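Local coordinates for protein african horse sickness virus (serotype 4) VP7 (African horsesickness virus, PDB 1AHS) that forms the surface of the viral core as a trimer that binds the structural protein VP3, with this chain being the top domain of VP7, at residues Glu9-Gly14 / Arg22-Tyr27; Ser30-Val35 / Ile117-Val122; Met58-Trp63 / Val97-Thr102; Glu78-Thr83 / Val108-Ala113; Val85-Val90 / Ala104-Gly109. All blocks are in the same frame, centred on the assembly; numbering follows the deposited sequence.

Contacts 2 and 3 zip up pairs of strands within one antiparallel sheet of the domain, contact 5 does the same in the other sheet, and contacts 1 and 4 pin loops to strand ends. Contact 2 is the buried one, at the middle of its sheet; the other four are only partly buried. Strand 106-110 serves both contact 4 and contact 5. Chemistry follows place: the three strand pairs combine backbone ladders with apolar side chains that meet between the sheets, such as Trp63 against Val85, whereas contact 1 has a single direct backbone bond plus a water, and contact 4 relies on van der Waals touch. Contacts 1 and 2 also reach neighbouring subunits; contacts 3 and 5 do not.

Contact 1: residues Glu9-Gly14 / Arg22-Tyr27; sequences EVQQSG and RTRGGY
Gln11 N donates to Tyr27 O at 3.1 Å, rather bent at the hydrogen (141°) though nearly in line with the carbonyl. The same oxygen lies 3.2 Å from Val10 CA, a CA-H...O contact, and Val10 CB stands 3.4 Å from it, so backbone and side chain together close round Tyr27 O. One residue back a water joins the two segments: it donates to Glu9 O at 3.2 Å and accepts from Tyr27 N at 3.2 Å. An irregular chain is thus laced to the end of strand 23-27, the outermost strand of its sheet within the subunit. From within this strand Arg24 reaches toward segment 9-14 in an extended chain, with CG opposite the backbone N (chi1 -171°), and brings its guanidinium edge to the Gln11 amide; the two planes are nearly coplanar, but which end of the amide is oxygen is uncertain. Glu9 OE2 lies 4.1 Å from Arg24 NH2, too far for a salt bridge, and has a weak ion pair with Arg67 of the second subunit. Tyr27 OH turns elsewhere, to Leu48 O. At that subunit interface Val10 and Gln12 make backbone hydrogen bonds, and Val10 packs on Leu66 of the second subunit.

Contact 2: residues Ser30-Val35 / Ile117-Val122; sequences SNIAEV and ILQFEV
With CG of Asn31 beside its backbone N (chi1 -75°), ND2 swings across to Val122 O, 2.8 Å away. That oxygen lies in the amide plane of Asn31, yet ND2 stands above the Val122 carbonyl plane, off the lone pairs. Gln119 takes the other route, CG opposite its backbone N (chi1 171°), which lays CG against Ile32 CG2 at 3.6 Å. These contacts belong to an antiparallel pair, strands 32-37 and 116-122, in the middle of one sheet of the β-sandwich; the orbivirus VP7 top domain is a jelly-roll. The ladder opens with Val122 N to Asn31 O at 2.7 Å and continues as paired bonds between Ala33 and Phe120 and between Val35 and Leu118. One face carries Ile32, Glu34, Gln119 and Glu121. There Ile32 CG1 runs parallel to the aliphatic part of Glu121, while that carboxylate forms a salt bridge with Arg64 and accepts from Ser30 N of the third subunit. Glu34 leans CB towards Ile117 CG2, its carboxylate taken by Ser13 OG and Gly14 N; two hydrogen bonds thus hold this buried, probably charged group. Ala33, Val35, Leu118 and Phe120 lie on the other face, where Leu118 and Phe120 pack on Val108 of the second sheet, Ala33 packs on Leu48 of helix 46-49, and Val35 CG1 touches the Phe120 ring edge in its plane, 3.4 Å from CE2.

Contact 3: residues Met58-Trp63 / Val97-Thr102; sequences MIYFVW and VVAWNT
At the edge, within this chain, of one sheet of the jelly-roll sandwich, strand 98-100 is zipped antiparallel to strand 59-65. Ile59 and Trp100 exchange two backbone bonds, Ile59 N to Trp100 O at 3.0 Å and Trp100 N to Ile59 O at 2.9 Å; Phe61 N to Val98 O follows at 3.0 Å. Phe61 carries the apolar side of the pair: its CG is wedged between its backbone N and carbonyl carbon (chi1 76°), which tips the ring over Val98. Val98 CG1 sits over one face in a CH-π contact, although this methyl is too near Phe61 O in the model and its exact place is doubtful. The edge of the same ring meets Trp100 CB, 3.8 Å from CE2. Tyr60, on the opposite face of the sheet, sets its ring against Val97 and Ala99: its edge at CD1 meets Val97 CG1 at 3.9 Å, and CE1 touches Ala99 CB at 3.8 Å. Trp100 NE1 is bonded to Ala104 O, which helps fix the indole. Phe61, Val98 and Trp100 all pack on Val87 of strand 84-87 in the facing sheet, and Trp100 also reaches Leu49 of helix 46-49.

Contact 4: residues Glu78-Thr83 / Val108-Ala113; sequences ESAPGT and VGNPGA
The Asn110 side chain brings OD1 against two methyls of the 78-83 loop, Thr83 CG2 at 3.4 Å and Ala80 CB at 3.6 Å. An extended first torsion (chi1 -178°) sends the amide across to that loop, where it meets the Thr83 side chain at a slant; the threonine leads with its methyl, not its hydroxyl, CG2 lying beside the backbone N. The amide is nevertheless well gripped: OD1 accepts from Ser116 OG, and ND2 donates to Asp38 O and Arg114 O. Pro111 brings CG and CD to Gly82 O, each 3.2 Å away. Gly82 has backbone angles proper to a residue without a side chain, and Gly112, likewise bare, brings its CA to 4.0 Å from Ala80 CB. The backbones come closest through Thr83 CA, whose CA-H...O contact with Gly109 O measures 3.3 Å. Direct hydrogen bonds between the two segments are lacking; besides that contact they are joined by van der Waals touch, mostly carbon against amide and carbonyl oxygens. The loop leads into strand 84-87, with Thr83 against Trp63 and Pro65 of strand 59-65, while segment 108-113 leads off strand 106-110 toward strand 116-122.

Contact 5: residues Val85-Val90 / Ala104-Gly109; sequences VTVDGV and APVNVG
Asp88 meets Ala104 along its whole side chain: CB is 4.0 Å from Ala104 CB, CG 3.7 Å, and OD1 and OD2 are each 3.9 Å from the same methyl, which faces the carboxylate, OD1 also reaching Pro105 CD. Its unusual first torsion (chi1 -144°) lays the carboxylate over the alanine. The backbone beneath is held too, since Asp88 N donates to Pro105 O at 2.9 Å, nearly straight (172°). This is the point where strand 84-87 turns through a type I' beta turn, Val87 to Val90, into strand 90-92. Before the turn the antiparallel pairing with strand 106-110 is regular: Thr86 and Asn107 exchange two bonds, and Thr86 OG1 comes to 3.5 Å from Asn107 CB. On the other side of the sheet the valines pair off; Val85 CG2 meets Val108 CG2 at 3.8 Å, and Val87 CG2 runs beside Val106 CG2 at 4.2 Å. These branches face strands 59-65, 98-100 and 116-122, with Val85 on Trp63 and Leu118 and Val87 on Phe61. The chemistry therefore divides by face: hydrocarbon seals the sandwich interior, whereas the polar Thr86 and Asn107 occupy the outer face and Asp88 the hairpin end.

Contact 1: residues Glu9-Gly14 / Arg22-Tyr27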
# COMPACT_ATOMS: atom_id res chain seq x y z
N GLU B 9 9.02 11.87 -1.67
CA GLU B 9 7.84 11.63 -2.45
C GLU B 9 7.69 10.14 -2.57
O GLU B 9 8.65 9.39 -2.42
CB GLU B 9 7.95 12.25 -3.83
CG GLU B 9 9.02 11.66 -4.69
CD GLU B 9 9.17 12.39 -6.02
OE1 GLU B 9 8.80 13.59 -6.06
OE2 GLU B 9 9.64 11.77 -7.02
N VAL B 10 6.45 9.71 -2.70
CA VAL B 10 6.10 8.31 -2.85
C VAL B 10 5.13 8.24 -4.04
O VAL B 10 4.82 9.25 -4.68
CB VAL B 10 5.47 7.75 -1.54
CG1 VAL B 10 6.49 7.73 -0.45
CG2 VAL B 10 4.30 8.58 -1.10
N GLN B 11 4.73 7.05 -4.44
CA GLN B 11 3.81 6.96 -5.54
C GLN B 11 2.81 5.87 -5.26
O GLN B 11 2.95 5.10 -4.31
CB GLN B 11 4.55 6.77 -6.84
CG GLN B 11 5.69 5.80 -6.80
CD GLN B 11 6.53 5.93 -8.04
OE1 GLN B 11 6.34 5.20 -9.01
NE2 GLN B 11 7.45 6.89 -8.04
N GLN B 12 1.74 5.86 -6.03
CA GLN B 12 0.73 4.85 -5.79
C GLN B 12 1.32 3.56 -6.17
O GLN B 12 1.91 3.43 -7.23
CB GLN B 12 -0.51 5.09 -6.63
CG GLN B 12 -1.56 4.01 -6.48
CD GLN B 12 -2.72 4.13 -7.45
OE1 GLN B 12 -2.55 4.46 -8.61
NE2 GLN B 12 -3.90 3.81 -6.97
N SER B 13 1.07 2.58 -5.34
CA SER B 13 1.54 1.24 -5.58
C SER B 13 0.85 0.55 -6.74
O SER B 13 -0.37 0.51 -6.80
CB SER B 13 1.27 0.39 -4.34
OG SER B 13 1.30 -0.98 -4.68
N GLY B 14 1.65 -0.09 -7.58
CA GLY B 14 1.14 -0.84 -8.69
C GLY B 14 0.75 -0.09 -9.92
O GLY B 14 0.17 -0.68 -10.81
N ARG B 22 13.99 2.46 -19.72
CA ARG B 22 13.40 1.16 -19.56
C ARG B 22 13.06 0.68 -18.16
O ARG B 22 12.36 -0.30 -18.03
CB ARG B 22 14.21 0.10 -20.32
CG ARG B 22 14.04 0.19 -21.85
CD ARG B 22 14.24 -1.18 -22.50
NE ARG B 22 15.45 -1.85 -22.01
CZ ARG B 22 16.10 -2.84 -22.65
NH1 ARG B 22 15.64 -3.27 -23.83
NH2 ARG B 22 17.19 -3.43 -22.09
N THR B 23 13.62 1.29 -17.12
CA THR B 23 13.27 0.92 -15.74
C THR B 23 13.11 2.21 -14.91
O THR B 23 13.56 3.29 -15.33
CB THR B 23 14.31 -0.03 -15.05
OG1 THR B 23 15.59 0.60 -15.01
CG2 THR B 23 14.47 -1.31 -15.78
N ARG B 24 12.33 2.14 -13.83
CA ARG B 24 12.15 3.25 -12.90
C ARG B 24 11.68 2.70 -11.60
O ARG B 24 10.94 1.73 -11.55
CB ARG B 24 11.20 4.35 -13.37
CG ARG B 24 11.29 5.57 -12.41
CD ARG B 24 10.69 6.88 -12.94
NE ARG B 24 10.68 7.96 -11.94
CZ ARG B 24 10.05 7.91 -10.76
NH1 ARG B 24 9.37 6.82 -10.40
NH2 ARG B 24 10.08 8.95 -9.94
N GLY B 25 12.27 3.22 -10.54
CA GLY B 25 11.93 2.81 -9.20
C GLY B 25 11.45 4.02 -8.42
O GLY B 25 11.69 5.18 -8.81
N GLY B 26 10.75 3.73 -7.34
CA GLY B 26 10.21 4.78 -6.48
C GLY B 26 9.78 4.15 -5.19
O GLY B 26 9.71 2.93 -5.08
N TYR B 27 9.47 4.97 -4.20
CA TYR B 27 9.09 4.40 -2.93
C TYR B 27 7.62 4.40 -2.75
O TYR B 27 6.94 5.26 -3.29
CB TYR B 27 9.75 5.20 -1.84
CG TYR B 27 11.25 5.20 -2.02
CD1 TYR B 27 12.00 4.08 -1.66
CD2 TYR B 27 11.91 6.30 -2.55
CE1 TYR B 27 13.37 4.07 -1.81
CE2 TYR B 27 13.30 6.30 -2.71
CZ TYR B 27 14.02 5.18 -2.34
OH TYR B 27 15.38 5.17 -2.44
O HOH W 1 9.44 8.02 -5.16

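Contact 2: residues Ser30-Val35 / Ile117-Val122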
# COMPACT_ATOMS: atom_id res chain seq x y z
N SER B 30 7.82 3.67 3.96
CA SER B 30 9.08 3.41 4.68
C SER B 30 9.79 2.14 4.40
O SER B 30 11.00 2.08 4.62
CB SER B 30 8.85 3.41 6.17
OG SER B 30 8.53 4.70 6.51
N ASN B 31 9.07 1.08 4.08
CA ASN B 31 9.69 -0.21 3.87
C ASN B 31 9.56 -0.89 2.50
O ASN B 31 10.19 -1.92 2.25
CB ASN B 31 9.25 -1.16 4.98
CG ASN B 31 9.94 -0.85 6.29
OD1 ASN B 31 9.73 0.22 6.86
ND2 ASN B 31 10.81 -1.76 6.77
N ILE B 32 8.86 -0.23 1.59
CA ILE B 32 8.61 -0.81 0.29
C ILE B 32 8.98 0.10 -0.87
O ILE B 32 8.67 1.29 -0.88
CB ILE B 32 7.11 -1.20 0.22
CG1 ILE B 32 6.78 -2.11 1.39
CG2 ILE B 32 6.79 -1.94 -1.04
CD1 ILE B 32 5.40 -2.66 1.32
N ALA B 33 9.61 -0.49 -1.87
CA ALA B 33 10.01 0.23 -3.05
C ALA B 33 9.55 -0.68 -4.20
O ALA B 33 9.40 -1.88 -4.01
CB ALA B 33 11.52 0.40 -3.06
N GLU B 34 9.33 -0.13 -5.39
CA GLU B 34 8.91 -0.95 -6.51
C GLU B 34 9.67 -0.51 -7.75
O GLU B 34 9.94 0.67 -7.90
CB GLU B 34 7.43 -0.73 -6.81
CG GLU B 34 6.45 -1.31 -5.78
CD GLU B 34 4.97 -1.11 -6.14
OE1 GLU B 34 4.63 -0.44 -7.15
OE2 GLU B 34 4.13 -1.63 -5.38
N VAL B 35 10.03 -1.42 -8.64
CA VAL B 35 10.70 -0.98 -9.87
C VAL B 35 9.86 -1.45 -11.06
O VAL B 35 9.41 -2.60 -11.12
CB VAL B 35 12.23 -1.36 -9.89
CG1 VAL B 35 12.50 -2.55 -9.06
CG2 VAL B 35 12.75 -1.56 -11.28
N ILE B 117 6.16 -5.22 -12.69
CA ILE B 117 6.52 -4.33 -11.59
C ILE B 117 7.01 -5.26 -10.48
O ILE B 117 6.37 -6.28 -10.23
CB ILE B 117 5.36 -3.52 -11.01
CG1 ILE B 117 4.81 -2.53 -12.02
CG2 ILE B 117 5.85 -2.64 -9.88
CD1 ILE B 117 3.73 -1.71 -11.43
N LEU B 118 8.18 -4.98 -9.90
CA LEU B 118 8.71 -5.79 -8.80
C LEU B 118 8.67 -4.96 -7.54
O LEU B 118 9.04 -3.77 -7.56
CB LEU B 118 10.16 -6.18 -9.04
CG LEU B 118 10.54 -7.38 -9.89
CD1 LEU B 118 9.75 -7.47 -11.17
CD2 LEU B 118 11.99 -7.24 -10.22
N GLN B 119 8.30 -5.61 -6.45
CA GLN B 119 8.21 -4.98 -5.15
C GLN B 119 9.31 -5.51 -4.24
O GLN B 119 9.55 -6.71 -4.24
CB GLN B 119 6.85 -5.33 -4.54
CG GLN B 119 6.72 -4.93 -3.12
CD GLN B 119 5.41 -5.32 -2.48
OE1 GLN B 119 4.37 -4.71 -2.78
NE2 GLN B 119 5.46 -6.28 -1.55
N PHE B 120 9.95 -4.64 -3.44
CA PHE B 120 11.01 -5.03 -2.48
C PHE B 120 10.50 -4.58 -1.16
O PHE B 120 10.20 -3.43 -1.01
CB PHE B 120 12.32 -4.29 -2.74
CG PHE B 120 12.98 -4.69 -4.01
CD1 PHE B 120 13.83 -5.77 -4.03
CD2 PHE B 120 12.67 -4.07 -5.20
CE1 PHE B 120 14.36 -6.21 -5.24
CE2 PHE B 120 13.19 -4.50 -6.42
CZ PHE B 120 14.03 -5.57 -6.44
N GLU B 121 10.41 -5.44 -0.18
CA GLU B 121 9.92 -5.00 1.09
C GLU B 121 11.01 -5.24 2.10
O GLU B 121 11.43 -6.37 2.26
CB GLU B 121 8.70 -5.82 1.49
CG GLU B 121 8.20 -5.53 2.90
CD GLU B 121 6.97 -6.31 3.26
OE1 GLU B 121 6.43 -7.02 2.37
OE2 GLU B 121 6.53 -6.20 4.42
N VAL B 122 11.47 -4.20 2.76
CA VAL B 122 12.51 -4.37 3.76
C VAL B 122 11.90 -4.87 5.04
O VAL B 122 10.96 -4.30 5.58
CB VAL B 122 13.19 -3.08 3.97
CG1 VAL B 122 14.19 -3.18 5.06
CG2 VAL B 122 13.85 -2.69 2.69

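Contact 3: residues Met58-Trp63 / Val97-Thr102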
# COMPACT_ATOMS: atom_id res chain seq x y z
N MET B 58 23.55 -3.56 7.11
CA MET B 58 22.82 -4.74 6.60
C MET B 58 21.31 -4.51 6.52
O MET B 58 20.71 -3.99 7.45
CB MET B 58 23.09 -5.92 7.53
CG MET B 58 22.62 -7.24 7.01
SD MET B 58 23.32 -8.65 7.88
CE MET B 58 23.02 -8.12 9.65
N ILE B 59 20.70 -4.93 5.43
CA ILE B 59 19.26 -4.80 5.20
C ILE B 59 18.70 -6.18 4.88
O ILE B 59 19.32 -6.89 4.13
CB ILE B 59 19.03 -3.93 3.97
CG1 ILE B 59 18.98 -2.49 4.38
CG2 ILE B 59 17.78 -4.29 3.21
CD1 ILE B 59 18.57 -1.66 3.23
N TYR B 60 17.57 -6.57 5.45
CA TYR B 60 16.97 -7.86 5.13
C TYR B 60 15.78 -7.58 4.21
O TYR B 60 14.98 -6.72 4.53
CB TYR B 60 16.45 -8.51 6.41
CG TYR B 60 17.47 -9.32 7.19
CD1 TYR B 60 17.70 -10.66 6.88
CD2 TYR B 60 18.26 -8.75 8.18
CE1 TYR B 60 18.69 -11.42 7.53
CE2 TYR B 60 19.27 -9.50 8.85
CZ TYR B 60 19.48 -10.84 8.51
OH TYR B 60 20.48 -11.61 9.11
N PHE B 61 15.65 -8.26 3.07
CA PHE B 61 14.50 -8.00 2.19
C PHE B 61 13.97 -9.19 1.40
O PHE B 61 14.64 -10.20 1.33
CB PHE B 61 14.85 -6.90 1.22
CG PHE B 61 15.76 -7.33 0.10
CD1 PHE B 61 15.26 -7.98 -1.01
CD2 PHE B 61 17.10 -6.94 0.10
CE1 PHE B 61 16.06 -8.24 -2.10
CE2 PHE B 61 17.91 -7.19 -0.98
CZ PHE B 61 17.39 -7.84 -2.08
N VAL B 62 12.74 -9.08 0.89
CA VAL B 62 12.16 -10.12 0.02
C VAL B 62 11.66 -9.38 -1.18
O VAL B 62 11.37 -8.21 -1.08
CB VAL B 62 10.91 -10.82 0.56
CG1 VAL B 62 11.28 -11.78 1.53
CG2 VAL B 62 9.98 -9.88 1.20
N TRP B 63 11.62 -10.04 -2.33
CA TRP B 63 11.06 -9.40 -3.51
C TRP B 63 9.99 -10.32 -4.10
O TRP B 63 9.88 -11.49 -3.75
CB TRP B 63 12.14 -9.12 -4.54
CG TRP B 63 12.65 -10.32 -5.20
CD1 TRP B 63 13.61 -11.17 -4.75
CD2 TRP B 63 12.21 -10.84 -6.46
NE1 TRP B 63 13.79 -12.19 -5.64
CE2 TRP B 63 12.95 -12.01 -6.71
CE3 TRP B 63 11.25 -10.43 -7.41
CZ2 TRP B 63 12.76 -12.78 -7.86
CZ3 TRP B 63 11.07 -11.20 -8.57
CH2 TRP B 63 11.81 -12.35 -8.78
N VAL B 97 13.77 -14.72 2.16
CA VAL B 97 14.39 -13.59 2.85
C VAL B 97 15.88 -13.56 2.50
O VAL B 97 16.57 -14.54 2.73
CB VAL B 97 14.26 -13.74 4.39
CG1 VAL B 97 14.73 -12.50 5.07
CG2 VAL B 97 12.83 -14.01 4.78
N VAL B 98 16.38 -12.44 1.99
CA VAL B 98 17.77 -12.31 1.60
C VAL B 98 18.48 -11.26 2.46
O VAL B 98 17.90 -10.21 2.72
CB VAL B 98 17.89 -11.97 0.08
CG1 VAL B 98 16.70 -11.22 -0.40
CG2 VAL B 98 19.05 -11.11 -0.20
N ALA B 99 19.69 -11.57 2.96
CA ALA B 99 20.53 -10.65 3.79
C ALA B 99 21.45 -9.88 2.86
O ALA B 99 22.31 -10.47 2.22
CB ALA B 99 21.36 -11.45 4.79
N TRP B 100 21.26 -8.57 2.75
CA TRP B 100 22.07 -7.77 1.84
C TRP B 100 23.07 -6.91 2.60
O TRP B 100 22.70 -6.21 3.55
CB TRP B 100 21.16 -6.86 1.03
CG TRP B 100 21.87 -6.04 0.04
CD1 TRP B 100 22.89 -6.44 -0.76
CD2 TRP B 100 21.55 -4.68 -0.33
NE1 TRP B 100 23.24 -5.41 -1.62
CE2 TRP B 100 22.44 -4.33 -1.37
CE3 TRP B 100 20.61 -3.76 0.09
CZ2 TRP B 100 22.41 -3.08 -1.98
CZ3 TRP B 100 20.58 -2.53 -0.51
CH2 TRP B 100 21.47 -2.19 -1.54
N ASN B 101 24.31 -6.86 2.12
CA ASN B 101 25.27 -6.11 2.84
C ASN B 101 25.31 -4.64 2.53
O ASN B 101 26.12 -3.95 3.11
CB ASN B 101 26.65 -6.74 2.74
CG ASN B 101 27.21 -6.71 1.35
OD1 ASN B 101 26.84 -5.87 0.54
ND2 ASN B 101 28.15 -7.60 1.08
N THR B 102 24.45 -4.16 1.64
CA THR B 102 24.42 -2.72 1.32
C THR B 102 25.38 -2.33 0.22
O THR B 102 25.22 -1.32 -0.47
CB THR B 102 24.74 -1.95 2.59
OG1 THR B 102 23.60 -2.04 3.46
CG2 THR B 102 25.18 -0.56 2.35

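Contact 4: residues Glu78-Thr83 / Val108-Ala113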
# COMPACT_ATOMS: atom_id res chain seq x y z
N GLU B 78 -0.77 -7.89 -16.10
CA GLU B 78 -0.11 -8.92 -15.26
C GLU B 78 1.36 -8.91 -15.61
O GLU B 78 1.75 -8.66 -16.77
CB GLU B 78 -0.64 -10.34 -15.46
CG GLU B 78 -2.12 -10.43 -15.75
CD GLU B 78 -2.70 -11.80 -15.47
OE1 GLU B 78 -1.91 -12.72 -15.15
OE2 GLU B 78 -3.96 -11.94 -15.54
N SER B 79 2.18 -9.13 -14.59
CA SER B 79 3.63 -9.16 -14.73
C SER B 79 4.05 -10.36 -15.56
O SER B 79 3.46 -11.48 -15.46
CB SER B 79 4.27 -9.28 -13.33
OG SER B 79 4.47 -8.01 -12.75
N ALA B 80 5.09 -10.14 -16.35
CA ALA B 80 5.66 -11.16 -17.19
C ALA B 80 6.33 -12.30 -16.37
O ALA B 80 6.79 -12.12 -15.24
CB ALA B 80 6.65 -10.55 -18.12
N PRO B 81 6.32 -13.52 -16.91
CA PRO B 81 6.96 -14.58 -16.14
C PRO B 81 8.49 -14.51 -16.32
O PRO B 81 9.00 -13.74 -17.15
CB PRO B 81 6.37 -15.83 -16.77
CG PRO B 81 6.25 -15.40 -18.24
CD PRO B 81 5.73 -14.03 -18.16
N GLY B 82 9.22 -15.24 -15.49
CA GLY B 82 10.66 -15.22 -15.63
C GLY B 82 11.43 -14.03 -15.10
O GLY B 82 12.59 -13.83 -15.48
N THR B 83 10.79 -13.20 -14.28
CA THR B 83 11.46 -12.06 -13.68
C THR B 83 12.47 -12.64 -12.67
O THR B 83 12.19 -13.67 -12.05
CB THR B 83 10.45 -11.19 -12.92
OG1 THR B 83 9.70 -12.00 -12.01
CG2 THR B 83 9.51 -10.52 -13.86
N VAL B 108 18.29 -6.72 -11.46
CA VAL B 108 16.90 -7.03 -11.59
C VAL B 108 16.68 -7.29 -13.08
O VAL B 108 17.29 -6.63 -13.93
CB VAL B 108 16.17 -5.80 -10.99
CG1 VAL B 108 15.82 -4.77 -12.04
CG2 VAL B 108 15.12 -6.18 -10.08
N GLY B 109 15.92 -8.32 -13.41
CA GLY B 109 15.69 -8.58 -14.81
C GLY B 109 14.28 -8.98 -15.16
O GLY B 109 13.62 -9.68 -14.41
N ASN B 110 13.84 -8.53 -16.33
CA ASN B 110 12.51 -8.85 -16.84
C ASN B 110 12.68 -9.30 -18.30
O ASN B 110 12.46 -8.52 -19.22
CB ASN B 110 11.57 -7.63 -16.76
CG ASN B 110 10.16 -7.93 -17.24
OD1 ASN B 110 9.54 -8.93 -16.84
ND2 ASN B 110 9.64 -7.05 -18.06
N PRO B 111 13.18 -10.54 -18.52
CA PRO B 111 13.38 -11.04 -19.88
C PRO B 111 12.09 -11.25 -20.65
O PRO B 111 12.09 -11.16 -21.88
CB PRO B 111 14.12 -12.34 -19.64
CG PRO B 111 13.57 -12.81 -18.33
CD PRO B 111 13.61 -11.55 -17.53
N GLY B 112 11.00 -11.50 -19.91
CA GLY B 112 9.68 -11.74 -20.47
C GLY B 112 9.20 -10.76 -21.54
O GLY B 112 9.84 -9.73 -21.77
N ALA B 113 8.05 -11.04 -22.15
CA ALA B 113 7.53 -10.16 -23.22
C ALA B 113 6.50 -9.08 -22.89
O ALA B 113 5.92 -8.51 -23.81
CB ALA B 113 7.03 -11.01 -24.40

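Contact 5: residues Val85-Val90 / Ala104-Gly109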
# COMPACT_ATOMS: atom_id res chain seq x y z
N VAL B 85 16.01 -11.71 -9.75
CA VAL B 85 16.75 -10.75 -8.98
C VAL B 85 18.05 -11.48 -8.56
O VAL B 85 17.99 -12.64 -8.14
CB VAL B 85 15.90 -10.31 -7.73
CG1 VAL B 85 16.76 -9.60 -6.71
CG2 VAL B 85 14.78 -9.40 -8.17
N THR B 86 19.21 -10.90 -8.85
CA THR B 86 20.45 -11.54 -8.40
C THR B 86 21.12 -10.61 -7.38
O THR B 86 21.05 -9.39 -7.51
CB THR B 86 21.43 -11.87 -9.55
OG1 THR B 86 21.79 -10.69 -10.27
CG2 THR B 86 20.81 -12.83 -10.48
N VAL B 87 21.60 -11.18 -6.28
CA VAL B 87 22.33 -10.39 -5.29
C VAL B 87 23.76 -10.96 -5.20
O VAL B 87 23.97 -12.11 -4.76
CB VAL B 87 21.69 -10.42 -3.89
CG1 VAL B 87 22.50 -9.55 -2.96
CG2 VAL B 87 20.27 -9.89 -3.94
N ASP B 88 24.73 -10.17 -5.66
CA ASP B 88 26.16 -10.56 -5.67
C ASP B 88 26.30 -11.70 -6.66
O ASP B 88 27.04 -12.66 -6.41
CB ASP B 88 26.64 -11.06 -4.28
CG ASP B 88 28.09 -10.64 -3.96
OD1 ASP B 88 28.80 -10.06 -4.81
OD2 ASP B 88 28.51 -10.86 -2.80
N GLY B 89 25.57 -11.61 -7.76
CA GLY B 89 25.63 -12.69 -8.74
C GLY B 89 24.79 -13.91 -8.40
O GLY B 89 24.55 -14.75 -9.26
N VAL B 90 24.36 -14.06 -7.16
CA VAL B 90 23.52 -15.20 -6.78
C VAL B 90 22.05 -14.89 -7.11
O VAL B 90 21.52 -13.82 -6.79
CB VAL B 90 23.61 -15.48 -5.29
CG1 VAL B 90 22.71 -16.66 -4.91
CG2 VAL B 90 25.04 -15.72 -4.90
N ALA B 104 27.10 -4.99 -2.16
CA ALA B 104 27.01 -5.87 -3.31
C ALA B 104 25.94 -5.47 -4.33
O ALA B 104 24.91 -4.85 -3.97
CB ALA B 104 26.81 -7.31 -2.86
N PRO B 105 26.18 -5.80 -5.62
CA PRO B 105 25.25 -5.48 -6.71
C PRO B 105 23.93 -6.28 -6.66
O PRO B 105 23.94 -7.50 -6.42
CB PRO B 105 26.08 -5.82 -7.95
CG PRO B 105 26.88 -6.97 -7.50
CD PRO B 105 27.36 -6.53 -6.13
N VAL B 106 22.81 -5.56 -6.80
CA VAL B 106 21.48 -6.17 -6.84
C VAL B 106 20.99 -5.90 -8.26
O VAL B 106 20.87 -4.75 -8.64
CB VAL B 106 20.55 -5.51 -5.85
CG1 VAL B 106 19.15 -6.03 -6.02
CG2 VAL B 106 21.01 -5.83 -4.46
N ASN B 107 20.88 -6.95 -9.08
CA ASN B 107 20.42 -6.78 -10.47
C ASN B 107 19.03 -7.34 -10.58
O ASN B 107 18.65 -8.34 -9.97
CB ASN B 107 21.33 -7.44 -11.50
CG ASN B 107 22.74 -6.86 -11.48
OD1 ASN B 107 22.99 -5.75 -11.91
ND2 ASN B 107 23.67 -7.64 -10.99
N VAL B 108 18.29 -6.72 -11.46
CA VAL B 108 16.90 -7.03 -11.59
C VAL B 108 16.68 -7.29 -13.08
O VAL B 108 17.29 -6.63 -13.93
CB VAL B 108 16.17 -5.80 -10.99
CG1 VAL B 108 15.82 -4.77 -12.04
CG2 VAL B 108 15.12 -6.18 -10.08
N GLY B 109 15.92 -8.32 -13.41
CA GLY B 109 15.69 -8.58 -14.81
C GLY B 109 14.28 -8.98 -15.16
O GLY B 109 13.62 -9.68 -14.41